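Local coordinates for protein cellulase (Bacteroides salanitronis, PDB 6WQY) that probably hydrolyses internal beta-1,4-glucosidic bonds of cellulose and related plant polysaccharides, acting as a broad-specificity endoglucanase through its glycoside hydrolase family 5 domain, at residues T52-A57 and I119-A124; S267-T272 and R324-E329; K293-F298 and K336-P341; Y330-A335 and D376-G381. All coordinates share one frame; numbering follows the deposited sequence.

Contact 1: residues T52-A57 and I119-A124; sequences TSWGNA and IHHDGA
Trp54 and His121 make this contact alone, ring against ring. The side chains come from opposite directions, and the CZ3/CH2 side of the indole meets the CD2/NE2 side of the imidazole. Trp54 CH2 lies 3.8 Å from His121 CD2, and Trp54 CZ3 lies 3.9 Å from His121 NE2. The ring planes stand at 48°, and the centroids of the Trp54 six-membered ring and the His121 ring are 5.7 Å apart. The two rings meet obliquely. In Trp54, CG is anti to the carbonyl carbon (chi1 -71°), which carries the indole out toward His121.

Both segments are loops at the C-terminal ends of the strands of a TIM barrel, the end where family 5 enzymes hold their substrate cleft. Segment 119-124 directly follows strand 114-118. With Trp54 replaced by an alanine, His121 would probably lose this neighbour, with a gap opened beside it and its imidazole freer to turn.

Within one segment, His120 CD2 sits over the centre of one face of the His121 imidazole. His44 of strand 44-45 also meets both Trp54 and His121, so three aromatic rings gather here. In the backbone, Gly123 N bonds to His120 O at 3.1 Å. His121 N bonds to side-chain Thr80 OG1.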
loop_
_atom_site.group_PDB
_atom_site.type_symbol
_atom_site.label_atom_id
_atom_site.label_comp_id
_atom_site.label_asym_id
_atom_site.label_seq_id
_atom_site.Cartn_x
_atom_site.Cartn_y
_atom_site.Cartn_z
ATOM N N THR A 52 -5.319 18.826 0.333
ATOM C CA THR A 52 -4.246 19.804 0.258
ATOM C C THR A 52 -3.763 20.250 1.634
ATOM O O THR A 52 -3.022 21.238 1.721
ATOM C CB THR A 52 -4.675 21.012 -0.579
ATOM O OG1 THR A 52 -5.837 21.612 -0.009
ATOM C CG2 THR A 52 -4.985 20.594 -2.003
ATOM N N SER A 53 -4.134 19.539 2.703
ATOM C CA SER A 53 -3.834 20.006 4.046
ATOM C C SER A 53 -2.542 19.459 4.635
ATOM O O SER A 53 -2.149 19.916 5.722
ATOM C CB SER A 53 -4.996 19.672 4.990
ATOM O OG SER A 53 -5.113 18.288 5.232
ATOM N N TRP A 54 -1.894 18.495 3.978
ATOM C CA TRP A 54 -0.662 17.902 4.489
ATOM C C TRP A 54 0.492 18.142 3.517
ATOM O O TRP A 54 1.252 17.223 3.189
ATOM C CB TRP A 54 -0.810 16.405 4.769
ATOM C CG TRP A 54 -1.670 16.044 5.948
ATOM C CD1 TRP A 54 -2.383 16.880 6.767
ATOM C CD2 TRP A 54 -1.904 14.719 6.433
ATOM N NE1 TRP A 54 -3.027 16.151 7.731
ATOM C CE2 TRP A 54 -2.765 14.817 7.540
ATOM C CE3 TRP A 54 -1.463 13.457 6.033
ATOM C CZ2 TRP A 54 -3.189 13.698 8.258
ATOM C CZ3 TRP A 54 -1.871 12.351 6.744
ATOM C CH2 TRP A 54 -2.727 12.476 7.846
ATOM N N GLY A 55 0.623 19.367 3.036
ATOM C CA GLY A 55 1.826 19.766 2.352
ATOM C C GLY A 55 1.854 19.595 0.852
ATOM O O GLY A 55 2.880 19.937 0.238
ATOM N N ASN A 56 0.785 19.101 0.240
ATOM C CA ASN A 56 0.730 18.927 -1.206
ATOM C C ASN A 56 -0.389 19.755 -1.816
ATOM O O ASN A 56 -1.460 19.894 -1.228
ATOM C CB ASN A 56 0.506 17.460 -1.565
ATOM C CG ASN A 56 1.700 16.620 -1.245
ATOM O OD1 ASN A 56 2.794 16.898 -1.739
ATOM N ND2 ASN A 56 1.530 15.624 -0.398
ATOM N N ALA A 57 -0.132 20.307 -2.995
ATOM C CA ALA A 57 -1.194 20.826 -3.843
ATOM C C ALA A 57 -1.903 19.656 -4.518
ATOM O O ALA A 57 -1.443 18.514 -4.483
ATOM C CB ALA A 57 -0.635 21.814 -4.861
ATOM N N ILE A 119 -9.231 2.065 1.699
ATOM C CA ILE A 119 -9.684 2.836 2.857
ATOM C C ILE A 119 -8.462 3.023 3.750
ATOM O O ILE A 119 -7.870 2.033 4.201
ATOM C CB ILE A 119 -10.825 2.120 3.595
ATOM C CG1 ILE A 119 -12.077 2.040 2.721
ATOM C CG2 ILE A 119 -11.103 2.808 4.924
ATOM C CD1 ILE A 119 -13.226 1.263 3.349
ATOM N N HIS A 120 -8.068 4.280 3.999
ATOM C CA HIS A 120 -6.755 4.542 4.585
ATOM C C HIS A 120 -6.899 4.984 6.033
ATOM O O HIS A 120 -7.042 4.124 6.924
ATOM C CB HIS A 120 -5.935 5.474 3.683
ATOM C CG HIS A 120 -4.465 5.372 3.886
ATOM N ND1 HIS A 120 -3.707 4.367 3.311
ATOM C CD2 HIS A 120 -3.616 6.167 4.578
ATOM C CE1 HIS A 120 -2.441 4.583 3.635
ATOM N NE2 HIS A 120 -2.355 5.658 4.409
ATOM N N HIS A 121 -6.826 6.289 6.348
ATOM C CA HIS A 121 -6.757 6.698 7.763
ATOM C C HIS A 121 -8.078 6.569 8.512
ATOM O O HIS A 121 -8.091 6.774 9.729
ATOM C CB HIS A 121 -6.138 8.075 7.915
ATOM C CG HIS A 121 -4.673 8.095 7.636
ATOM N ND1 HIS A 121 -3.818 7.107 8.077
ATOM C CD2 HIS A 121 -3.915 8.994 6.956
ATOM C CE1 HIS A 121 -2.591 7.413 7.684
ATOM N NE2 HIS A 121 -2.617 8.554 7.005
ATOM N N ASP A 122 -9.159 6.165 7.853
ATOM C CA ASP A 122 -10.330 5.724 8.605
ATOM C C ASP A 122 -9.958 4.685 9.646
ATOM O O ASP A 122 -10.607 4.589 10.688
ATOM C CB ASP A 122 -11.362 5.101 7.664
ATOM C CG ASP A 122 -11.854 6.060 6.602
ATOM O OD1 ASP A 122 -11.006 6.512 5.794
ATOM O OD2 ASP A 122 -13.084 6.335 6.557
ATOM N N GLY A 123 -8.939 3.875 9.366
ATOM C CA GLY A 123 -8.471 2.865 10.278
ATOM C C GLY A 123 -7.320 3.279 11.157
ATOM O O GLY A 123 -6.774 2.415 11.861
ATOM N N ALA A 124 -6.911 4.544 11.164
ATOM C CA ALA A 124 -5.717 4.921 11.913
ATOM C C ALA A 124 -5.921 4.699 13.404
ATOM O O ALA A 124 -6.809 5.297 14.020
ATOM C CB ALA A 124 -5.353 6.373 11.637
#

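Contact 2: residues S267-T272 and R324-E329; sequences SQWGHT and RLYYLE
An aromatic cluster of Trp269, Tyr326 and Tyr327 joins the loop 267-272 to helix 318-337. Tyr327 meets Trp269 edge to face in a T-shaped pair. The planes stand at 87° and the centroids of the Trp269 six-membered ring and the Tyr327 ring are 4.8 Å apart. Tyr327 CD1 points onto the indole near its centre, 3.4 Å from Trp269 CE2. Tyr326 comes to the rim of the same indole, with its CE2 3.5 Å from Trp269 CZ3. That pair is oblique, with planes at 50°. Trp269 has CG anti to the backbone N (chi1 -178°), and this sends the indole across to the helix.

The polar ends are tied elsewhere. Trp269 NE1 bonds to Gly282 O, Tyr326 OH to Glu284 and Tyr327 OH to Asp254 O. Trp269 O is buried with no partner in the model. A leucine in place of Trp269 would probably leave the Tyr327 edge without a ring face to meet and Gly282 O without its indole donor. Gly270 has a positive phi, and a side chain there would run into Tyr326 CE2. The loop before helix 284-299 thus packs on helix 318-337, one of the outer helices of the (beta/alpha)8 barrel.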
loop_
_atom_site.group_PDB
_atom_site.type_symbol
_atom_site.label_atom_id
_atom_site.label_comp_id
_atom_site.label_asym_id
_atom_site.label_seq_id
_atom_site.Cartn_x
_atom_site.Cartn_y
_atom_site.Cartn_z
ATOM N N SER A 267 22.540 7.572 9.917
ATOM C CA SER A 267 22.749 8.044 8.558
ATOM C C SER A 267 23.317 6.983 7.624
ATOM O O SER A 267 23.480 7.260 6.433
ATOM C CB SER A 267 23.682 9.261 8.563
ATOM O OG SER A 267 24.931 8.936 9.162
ATOM N N GLN A 268 23.623 5.788 8.124
ATOM C CA GLN A 268 24.206 4.720 7.312
ATOM C C GLN A 268 23.476 3.410 7.579
ATOM O O GLN A 268 22.752 3.268 8.570
ATOM C CB GLN A 268 25.713 4.583 7.582
ATOM C CG GLN A 268 26.435 5.907 7.419
ATOM C CD GLN A 268 27.954 5.793 7.445
ATOM O OE1 GLN A 268 28.518 4.721 7.700
ATOM N NE2 GLN A 268 28.617 6.904 7.186
ATOM N N TRP A 269 23.648 2.456 6.662
ATOM C CA TRP A 269 22.916 1.201 6.692
ATOM C C TRP A 269 23.724 0.114 6.002
ATOM O O TRP A 269 24.457 0.379 5.049
ATOM C CB TRP A 269 21.563 1.349 5.967
ATOM C CG TRP A 269 20.722 0.128 6.000
ATOM C CD1 TRP A 269 19.869 -0.235 7.002
ATOM C CD2 TRP A 269 20.637 -0.902 4.998
ATOM N NE1 TRP A 269 19.271 -1.432 6.692
ATOM C CE2 TRP A 269 19.726 -1.868 5.477
ATOM C CE3 TRP A 269 21.229 -1.100 3.745
ATOM C CZ2 TRP A 269 19.386 -3.005 4.747
ATOM C CZ3 TRP A 269 20.890 -2.232 3.031
ATOM C CH2 TRP A 269 19.972 -3.165 3.530
ATOM N N GLY A 270 23.580 -1.113 6.485
ATOM C CA GLY A 270 24.144 -2.264 5.814
ATOM C C GLY A 270 25.550 -2.609 6.256
ATOM O O GLY A 270 26.105 -2.044 7.197
ATOM N N HIS A 271 26.149 -3.549 5.521
ATOM C CA HIS A 271 27.406 -4.153 5.949
ATOM C C HIS A 271 28.525 -3.134 6.104
ATOM O O HIS A 271 29.428 -3.336 6.926
ATOM C CB HIS A 271 27.935 -5.171 4.924
ATOM C CG HIS A 271 27.016 -6.310 4.625
ATOM N ND1 HIS A 271 26.353 -7.019 5.601
ATOM C CD2 HIS A 271 26.690 -6.892 3.446
ATOM C CE1 HIS A 271 25.638 -7.975 5.034
ATOM N NE2 HIS A 271 25.822 -7.918 3.728
ATOM N N THR A 272 28.544 -2.093 5.280
ATOM C CA THR A 272 29.664 -1.159 5.295
ATOM C C THR A 272 29.451 0.008 6.249
ATOM O O THR A 272 30.356 0.833 6.407
ATOM C CB THR A 272 29.985 -0.614 3.890
ATOM O OG1 THR A 272 29.067 0.430 3.549
ATOM C CG2 THR A 272 29.944 -1.718 2.856
ATOM N N ARG A 324 21.401 5.516 1.379
ATOM C CA ARG A 324 19.975 5.484 1.078
ATOM C C ARG A 324 19.714 4.811 -0.265
ATOM O O ARG A 324 18.799 3.988 -0.402
ATOM C CB ARG A 324 19.409 6.904 1.058
ATOM C CG ARG A 324 17.945 6.949 0.673
ATOM C CD ARG A 324 17.586 8.178 -0.106
ATOM N NE ARG A 324 16.149 8.296 -0.320
ATOM C CZ ARG A 324 15.587 9.272 -1.028
ATOM N NH1 ARG A 324 16.331 10.193 -1.612
ATOM N NH2 ARG A 324 14.269 9.311 -1.150
ATOM N N LEU A 325 20.498 5.165 -1.285
ATOM C CA LEU A 325 20.309 4.554 -2.595
ATOM C C LEU A 325 20.629 3.072 -2.547
ATOM O O LEU A 325 19.940 2.262 -3.167
ATOM C CB LEU A 325 21.123 5.274 -3.663
ATOM C CG LEU A 325 20.460 6.542 -4.184
ATOM C CD1 LEU A 325 20.399 7.649 -3.151
ATOM C CD2 LEU A 325 21.159 7.034 -5.445
ATOM N N TYR A 326 21.684 2.696 -1.813
ATOM C CA TYR A 326 21.992 1.281 -1.628
ATOM C C TYR A 326 20.833 0.548 -0.959
ATOM O O TYR A 326 20.419 -0.516 -1.427
ATOM C CB TYR A 326 23.302 1.120 -0.843
ATOM C CG TYR A 326 23.548 -0.303 -0.395
ATOM C CD1 TYR A 326 23.592 -1.347 -1.310
ATOM C CD2 TYR A 326 23.710 -0.608 0.945
ATOM C CE1 TYR A 326 23.788 -2.647 -0.903
ATOM C CE2 TYR A 326 23.902 -1.907 1.368
ATOM C CZ TYR A 326 23.940 -2.925 0.435
ATOM O OH TYR A 326 24.138 -4.233 0.828
ATOM N N TYR A 327 20.302 1.103 0.129
ATOM C CA TYR A 327 19.158 0.497 0.801
ATOM C C TYR A 327 18.001 0.281 -0.169
ATOM O O TYR A 327 17.427 -0.815 -0.244
ATOM C CB TYR A 327 18.713 1.391 1.977
ATOM C CG TYR A 327 17.451 0.896 2.646
ATOM C CD1 TYR A 327 17.509 -0.036 3.676
ATOM C CD2 TYR A 327 16.207 1.330 2.231
ATOM C CE1 TYR A 327 16.359 -0.519 4.276
ATOM C CE2 TYR A 327 15.052 0.855 2.830
ATOM C CZ TYR A 327 15.132 -0.064 3.838
ATOM O OH TYR A 327 13.954 -0.527 4.399
ATOM N N LEU A 328 17.618 1.320 -0.915
ATOM C CA LEU A 328 16.472 1.203 -1.809
ATOM C C LEU A 328 16.731 0.207 -2.919
ATOM O O LEU A 328 15.841 -0.572 -3.282
ATOM C CB LEU A 328 16.112 2.580 -2.365
ATOM C CG LEU A 328 15.525 3.559 -1.347
ATOM C CD1 LEU A 328 15.380 4.926 -1.965
ATOM C CD2 LEU A 328 14.168 3.080 -0.841
ATOM N N GLU A 329 17.944 0.211 -3.472
ATOM C CA GLU A 329 18.293 -0.757 -4.505
ATOM C C GLU A 329 18.257 -2.169 -3.939
ATOM O O GLU A 329 17.715 -3.092 -4.568
ATOM C CB GLU A 329 19.670 -0.425 -5.096
ATOM C CG GLU A 329 19.966 -1.125 -6.413
ATOM C CD GLU A 329 21.254 -0.671 -7.091
ATOM O OE1 GLU A 329 21.985 0.205 -6.600
ATOM O OE2 GLU A 329 21.580 -1.269 -8.151
#

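Contact 3: residues K293-F298 and K336-P341; sequences KMKETF and KDYGMP
Met294 meets Met340 across the contact, on the buried side of helix 284-299. The two side chains cross at about a right angle. Met294 CB lies 3.7 Å from Met340 SD, and Met294 CG is 3.9 Å from the same sulfur. Met340 CE also touches Met294 CB, at 3.7 Å. The Met340 chain is extended at chi2 (175°), which carries the sulfur to helix 284-299. Both methionines also rest on Ala305 of strand 305-310.

Lys295 follows, nearer the surface. Its aliphatic part passes across Tyr338, with Lys295 CD 3.7 Å from Tyr338 CD1. Lys295 CB lies at the edge of that ring, in its plane. These contacts join helix 284-299 to the turn that ends helix 318-337 and leads to strand 342-346 of the TIM barrel. Helix 318-337 ends here in a Schellman motif with Gly339 at C-prime: Met340 N bonds to Ala335 O, and the Gly339 N to Lys336 O bond is weak, at 3.3 Å.

The Lys295 chain bends at chi4 (63°), and NZ gives a 3.0 Å hydrogen bond to water 1. This water in turn donates to Asp337 O at 3.1 Å. Lys295 NZ also forms a salt bridge with Asp300.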
loop_
_atom_site.group_PDB
_atom_site.type_symbol
_atom_site.label_atom_id
_atom_site.label_comp_id
_atom_site.label_asym_id
_atom_site.label_seq_id
_atom_site.Cartn_x
_atom_site.Cartn_y
_atom_site.Cartn_z
ATOM N N LYS A 293 10.099 -15.147 4.589
ATOM C CA LYS A 293 8.878 -15.606 5.255
ATOM C C LYS A 293 7.681 -15.442 4.336
ATOM O O LYS A 293 6.824 -16.332 4.245
ATOM C CB LYS A 293 8.666 -14.832 6.558
ATOM C CG LYS A 293 9.742 -15.054 7.599
ATOM C CD LYS A 293 9.576 -14.165 8.818
ATOM C CE LYS A 293 10.678 -14.396 9.826
ATOM N NZ LYS A 293 10.661 -13.390 10.930
ATOM N N MET A 294 7.606 -14.305 3.643
ATOM C CA MET A 294 6.514 -14.081 2.705
ATOM C C MET A 294 6.566 -15.075 1.552
ATOM O O MET A 294 5.523 -15.568 1.094
ATOM C CB MET A 294 6.582 -12.656 2.150
ATOM C CG MET A 294 6.262 -11.578 3.171
ATOM S SD MET A 294 4.568 -11.662 3.848
ATOM C CE MET A 294 3.627 -11.225 2.389
ATOM N N LYS A 295 7.774 -15.390 1.071
ATOM C CA LYS A 295 7.901 -16.334 -0.034
ATOM C C LYS A 295 7.485 -17.736 0.396
ATOM O O LYS A 295 6.790 -18.436 -0.345
ATOM C CB LYS A 295 9.335 -16.330 -0.559
ATOM C CG LYS A 295 9.568 -17.308 -1.694
ATOM C CD LYS A 295 10.993 -17.218 -2.227
ATOM C CE LYS A 295 11.384 -18.475 -2.994
ATOM N NZ LYS A 295 10.541 -18.664 -4.197
ATOM N N GLU A 296 7.889 -18.156 1.596
ATOM C CA GLU A 296 7.576 -19.502 2.068
ATOM C C GLU A 296 6.089 -19.661 2.362
ATOM O O GLU A 296 5.497 -20.704 2.054
ATOM C CB GLU A 296 8.402 -19.810 3.322
ATOM C CG GLU A 296 7.935 -21.030 4.113
ATOM C CD GLU A 296 8.836 -21.334 5.301
ATOM O OE1 GLU A 296 10.071 -21.230 5.151
ATOM O OE2 GLU A 296 8.306 -21.666 6.383
ATOM N N THR A 297 5.467 -18.644 2.965
ATOM C CA THR A 297 4.089 -18.767 3.405
ATOM C C THR A 297 3.100 -18.500 2.281
ATOM O O THR A 297 2.051 -19.153 2.217
ATOM C CB THR A 297 3.833 -17.822 4.582
ATOM O OG1 THR A 297 4.714 -18.166 5.663
ATOM C CG2 THR A 297 2.391 -17.909 5.048
ATOM N N PHE A 298 3.398 -17.540 1.402
ATOM C CA PHE A 298 2.452 -17.105 0.376
ATOM C C PHE A 298 2.926 -17.440 -1.032
ATOM O O PHE A 298 2.293 -18.257 -1.713
ATOM C CB PHE A 298 2.155 -15.609 0.562
ATOM C CG PHE A 298 1.548 -15.297 1.895
ATOM C CD1 PHE A 298 0.326 -15.838 2.247
ATOM C CD2 PHE A 298 2.212 -14.512 2.812
ATOM C CE1 PHE A 298 -0.239 -15.572 3.483
ATOM C CE2 PHE A 298 1.651 -14.235 4.061
ATOM C CZ PHE A 298 0.423 -14.777 4.386
ATOM N N LYS A 336 11.897 -8.150 -5.820
ATOM C CA LYS A 336 11.802 -8.898 -7.071
ATOM C C LYS A 336 12.159 -10.363 -6.856
ATOM O O LYS A 336 11.453 -11.268 -7.326
ATOM C CB LYS A 336 12.717 -8.256 -8.114
ATOM C CG LYS A 336 12.764 -8.975 -9.448
ATOM C CD LYS A 336 11.426 -8.966 -10.143
ATOM C CE LYS A 336 11.530 -9.525 -11.554
ATOM N NZ LYS A 336 10.182 -9.650 -12.161
ATOM N N ASP A 337 13.270 -10.619 -6.163
ATOM C CA ASP A 337 13.731 -11.991 -5.970
ATOM C C ASP A 337 12.756 -12.836 -5.159
ATOM O O ASP A 337 12.732 -14.066 -5.311
ATOM C CB ASP A 337 15.087 -11.991 -5.270
ATOM C CG ASP A 337 16.218 -11.500 -6.151
ATOM O OD1 ASP A 337 16.055 -11.444 -7.388
ATOM O OD2 ASP A 337 17.288 -11.186 -5.587
ATOM N N TYR A 338 11.993 -12.222 -4.257
ATOM C CA TYR A 338 11.097 -12.941 -3.354
ATOM C C TYR A 338 9.637 -12.824 -3.769
ATOM O O TYR A 338 8.749 -13.231 -3.005
ATOM C CB TYR A 338 11.309 -12.491 -1.906
ATOM C CG TYR A 338 12.596 -13.018 -1.317
ATOM C CD1 TYR A 338 12.634 -14.246 -0.679
ATOM C CD2 TYR A 338 13.794 -12.303 -1.427
ATOM C CE1 TYR A 338 13.818 -14.750 -0.151
ATOM C CE2 TYR A 338 14.973 -12.797 -0.901
ATOM C CZ TYR A 338 14.982 -14.021 -0.263
ATOM O OH TYR A 338 16.165 -14.506 0.258
ATOM N N GLY A 339 9.353 -12.247 -4.936
ATOM C CA GLY A 339 8.040 -12.370 -5.544
ATOM C C GLY A 339 7.029 -11.289 -5.263
ATOM O O GLY A 339 5.837 -11.510 -5.503
ATOM N N MET A 340 7.449 -10.109 -4.800
ATOM C CA MET A 340 6.511 -9.067 -4.382
ATOM C C MET A 340 6.815 -7.738 -5.063
ATOM O O MET A 340 7.971 -7.289 -5.043
ATOM C CB MET A 340 6.612 -8.874 -2.863
ATOM C CG MET A 340 6.164 -10.090 -2.074
ATOM S SD MET A 340 6.433 -9.906 -0.300
ATOM C CE MET A 340 8.195 -10.250 -0.215
ATOM N N PRO A 341 5.832 -7.075 -5.666
ATOM C CA PRO A 341 6.074 -5.721 -6.192
ATOM C C PRO A 341 6.154 -4.719 -5.056
ATOM O O PRO A 341 5.297 -4.723 -4.171
ATOM C CB PRO A 341 4.847 -5.444 -7.069
ATOM C CG PRO A 341 3.790 -6.368 -6.578
ATOM C CD PRO A 341 4.480 -7.577 -6.003
HETATM O O HOH W 1 10.342 -15.968 -5.525
#

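Contact 4: residues Y330-A335 and D376-G381; sequences YVCKAA and DVMKRG
This is a buried helix-helix contact between 330-335 and 376-381, on the outer layer of the TIM barrel. The helix segments run nearly parallel, with a crossing angle of -21°, and their axes approach to 7.7 Å. Such closeness is consistent with the lack of a side chain at Gly381. Its CA lies 4.1 Å from Lys333 CB, and a side chain there would clash with Lys333 N and press on the carbonyl carbon of Cys332.

Deeper in, Cys332 points toward the second helix and meets Met378. Cys332 SG is anti to its own carbonyl carbon (chi1 -74°) and touches Met378 CB and CG, both at 3.7 Å. The Met378 sulfur is a little farther, 4.0 Å from Cys332 SG. The end of the methionine then leads away from helix 330-335.

At the more exposed side, Lys333, in one of its two conformers, has CD 3.7 Å from Gly381 O. That carbonyl is buried and has no partner in the model.

On the inner side, toward the barrel, Cys332 rests on Met310 of strand 305-310 and Pro342 of strand 342-346, and Met378 on Tyr344. On another side of helix 318-337, Ala334 packs against Val287 and Phe291 of helix 284-299.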
loop_
_atom_site.group_PDB
_atom_site.type_symbol
_atom_site.label_atom_id
_atom_site.label_comp_id
_atom_site.label_asym_id
_atom_site.label_seq_id
_atom_site.Cartn_x
_atom_site.Cartn_y
_atom_site.Cartn_z
ATOM N N TYR A 330 18.802 -2.354 -2.734
ATOM C CA TYR A 330 18.833 -3.677 -2.123
ATOM C C TYR A 330 17.425 -4.197 -1.853
ATOM O O TYR A 330 17.114 -5.374 -2.122
ATOM C CB TYR A 330 19.635 -3.640 -0.820
ATOM C CG TYR A 330 19.953 -5.020 -0.326
ATOM C CD1 TYR A 330 19.083 -5.709 0.498
ATOM C CD2 TYR A 330 21.110 -5.658 -0.724
ATOM C CE1 TYR A 330 19.367 -6.988 0.921
ATOM C CE2 TYR A 330 21.402 -6.937 -0.306
ATOM C CZ TYR A 330 20.524 -7.597 0.510
ATOM O OH TYR A 330 20.792 -8.877 0.932
ATOM N N VAL A 331 16.555 -3.345 -1.315
ATOM C CA VAL A 331 15.205 -3.769 -0.982
ATOM C C VAL A 331 14.401 -4.054 -2.242
ATOM O O VAL A 331 13.628 -5.014 -2.284
ATOM C CB VAL A 331 14.523 -2.721 -0.079
ATOM C CG1 VAL A 331 13.057 -3.054 0.119
ATOM C CG2 VAL A 331 15.225 -2.646 1.267
ATOM N N CYS A 332 14.549 -3.228 -3.284
ATOM C CA CYS A 332 13.793 -3.484 -4.512
ATOM C C CYS A 332 14.248 -4.770 -5.194
ATOM O O CYS A 332 13.415 -5.533 -5.705
ATOM C CB CYS A 332 13.861 -2.296 -5.461
ATOM S SG CYS A 332 12.856 -0.886 -4.940
ATOM N N LYS A 333 15.556 -5.029 -5.213
ATOM C CA LYS A 333 16.050 -6.272 -5.798
ATOM C C LYS A 333 15.572 -7.480 -4.999
ATOM O O LYS A 333 15.190 -8.505 -5.582
ATOM C CB LYS A 333 17.572 -6.217 -5.889
ATOM C CG LYS A 333 18.223 -7.483 -6.429
ATOM C CD LYS A 333 17.684 -7.861 -7.800
ATOM C CE LYS A 333 18.461 -9.032 -8.389
ATOM N NZ LYS A 333 17.716 -9.696 -9.493
ATOM N N ALA A 334 15.560 -7.378 -3.668
ATOM C CA ALA A 334 15.052 -8.465 -2.846
ATOM C C ALA A 334 13.562 -8.661 -3.071
ATOM O O ALA A 334 13.083 -9.804 -3.144
ATOM C CB ALA A 334 15.362 -8.207 -1.379
ATOM N N ALA A 335 12.803 -7.572 -3.190
ATOM C CA ALA A 335 11.381 -7.705 -3.478
ATOM C C ALA A 335 11.169 -8.501 -4.763
ATOM O O ALA A 335 10.360 -9.440 -4.808
ATOM C CB ALA A 335 10.745 -6.317 -3.577
ATOM N N ASP A 376 16.265 5.426 -10.673
ATOM C CA ASP A 376 17.083 4.521 -11.472
ATOM C C ASP A 376 17.507 3.292 -10.689
ATOM O O ASP A 376 17.519 2.194 -11.235
ATOM C CB ASP A 376 18.306 5.266 -12.010
ATOM C CG ASP A 376 17.958 6.226 -13.134
ATOM O OD1 ASP A 376 16.821 6.161 -13.658
ATOM O OD2 ASP A 376 18.829 7.047 -13.496
ATOM N N VAL A 377 17.873 3.445 -9.410
ATOM C CA VAL A 377 18.312 2.262 -8.664
ATOM C C VAL A 377 17.141 1.337 -8.337
ATOM O O VAL A 377 17.306 0.119 -8.292
ATOM C CB VAL A 377 19.157 2.591 -7.414
ATOM C CG1 VAL A 377 20.375 3.428 -7.781
ATOM C CG2 VAL A 377 18.329 3.258 -6.339
ATOM N N MET A 378 15.953 1.904 -8.105
ATOM C CA MET A 378 14.784 1.064 -7.850
ATOM C C MET A 378 14.381 0.310 -9.109
ATOM O O MET A 378 14.077 -0.886 -9.055
ATOM C CB MET A 378 13.620 1.908 -7.303
ATOM C CG MET A 378 13.925 2.520 -5.947
ATOM S SD MET A 378 12.501 3.112 -5.024
ATOM C CE MET A 378 11.921 4.423 -6.104
ATOM N N LYS A 379 14.422 0.984 -10.262
ATOM C CA LYS A 379 14.099 0.318 -11.518
ATOM C C LYS A 379 15.082 -0.804 -11.815
ATOM O O LYS A 379 14.702 -1.851 -12.348
ATOM C CB LYS A 379 14.126 1.317 -12.673
ATOM C CG LYS A 379 12.969 2.293 -12.641
ATOM C CD LYS A 379 12.735 2.962 -13.984
ATOM C CE LYS A 379 13.914 3.776 -14.452
ATOM N NZ LYS A 379 13.604 4.408 -15.770
ATOM N N ARG A 380 16.355 -0.608 -11.472
ATOM C CA ARG A 380 17.343 -1.654 -11.710
ATOM C C ARG A 380 17.011 -2.910 -10.917
ATOM O O ARG A 380 17.222 -4.028 -11.401
ATOM C CB ARG A 380 18.731 -1.127 -11.350
ATOM C CG ARG A 380 19.883 -1.994 -11.803
ATOM C CD ARG A 380 21.142 -1.144 -11.867
ATOM N NE ARG A 380 20.970 -0.071 -12.844
ATOM C CZ ARG A 380 21.345 1.192 -12.666
ATOM N NH1 ARG A 380 21.923 1.576 -11.534
ATOM N NH2 ARG A 380 21.127 2.078 -13.628
ATOM N N GLY A 381 16.471 -2.757 -9.707
ATOM C CA GLY A 381 16.129 -3.923 -8.911
ATOM C C GLY A 381 14.954 -4.698 -9.484
ATOM O O GLY A 381 14.901 -5.922 -9.378
#

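Overall arrangement
Contacts 2, 3 and 4 share helix 318-337. Contact 2 uses its middle, contact 4 the next turns and contact 3 its C-terminal end. Contacts 2 and 4 have centres about 12 Å apart and touch: Glu329 CG is 3.5 Å from Val377 O. Contacts 3 and 4, with centres about 14 Å apart, meet where Lys336 CB packs 3.4 Å from Gly381 O. Contacts 2 and 3 do not touch, their nearest atoms being about 8 Å apart. Contact 1 stands alone among the barrel loops, 27 to 29 Å from the other centres. Its Trp54 side chain is about 10 Å from a bound magnesium ion. All four contacts lie away from the annotated magnesium site.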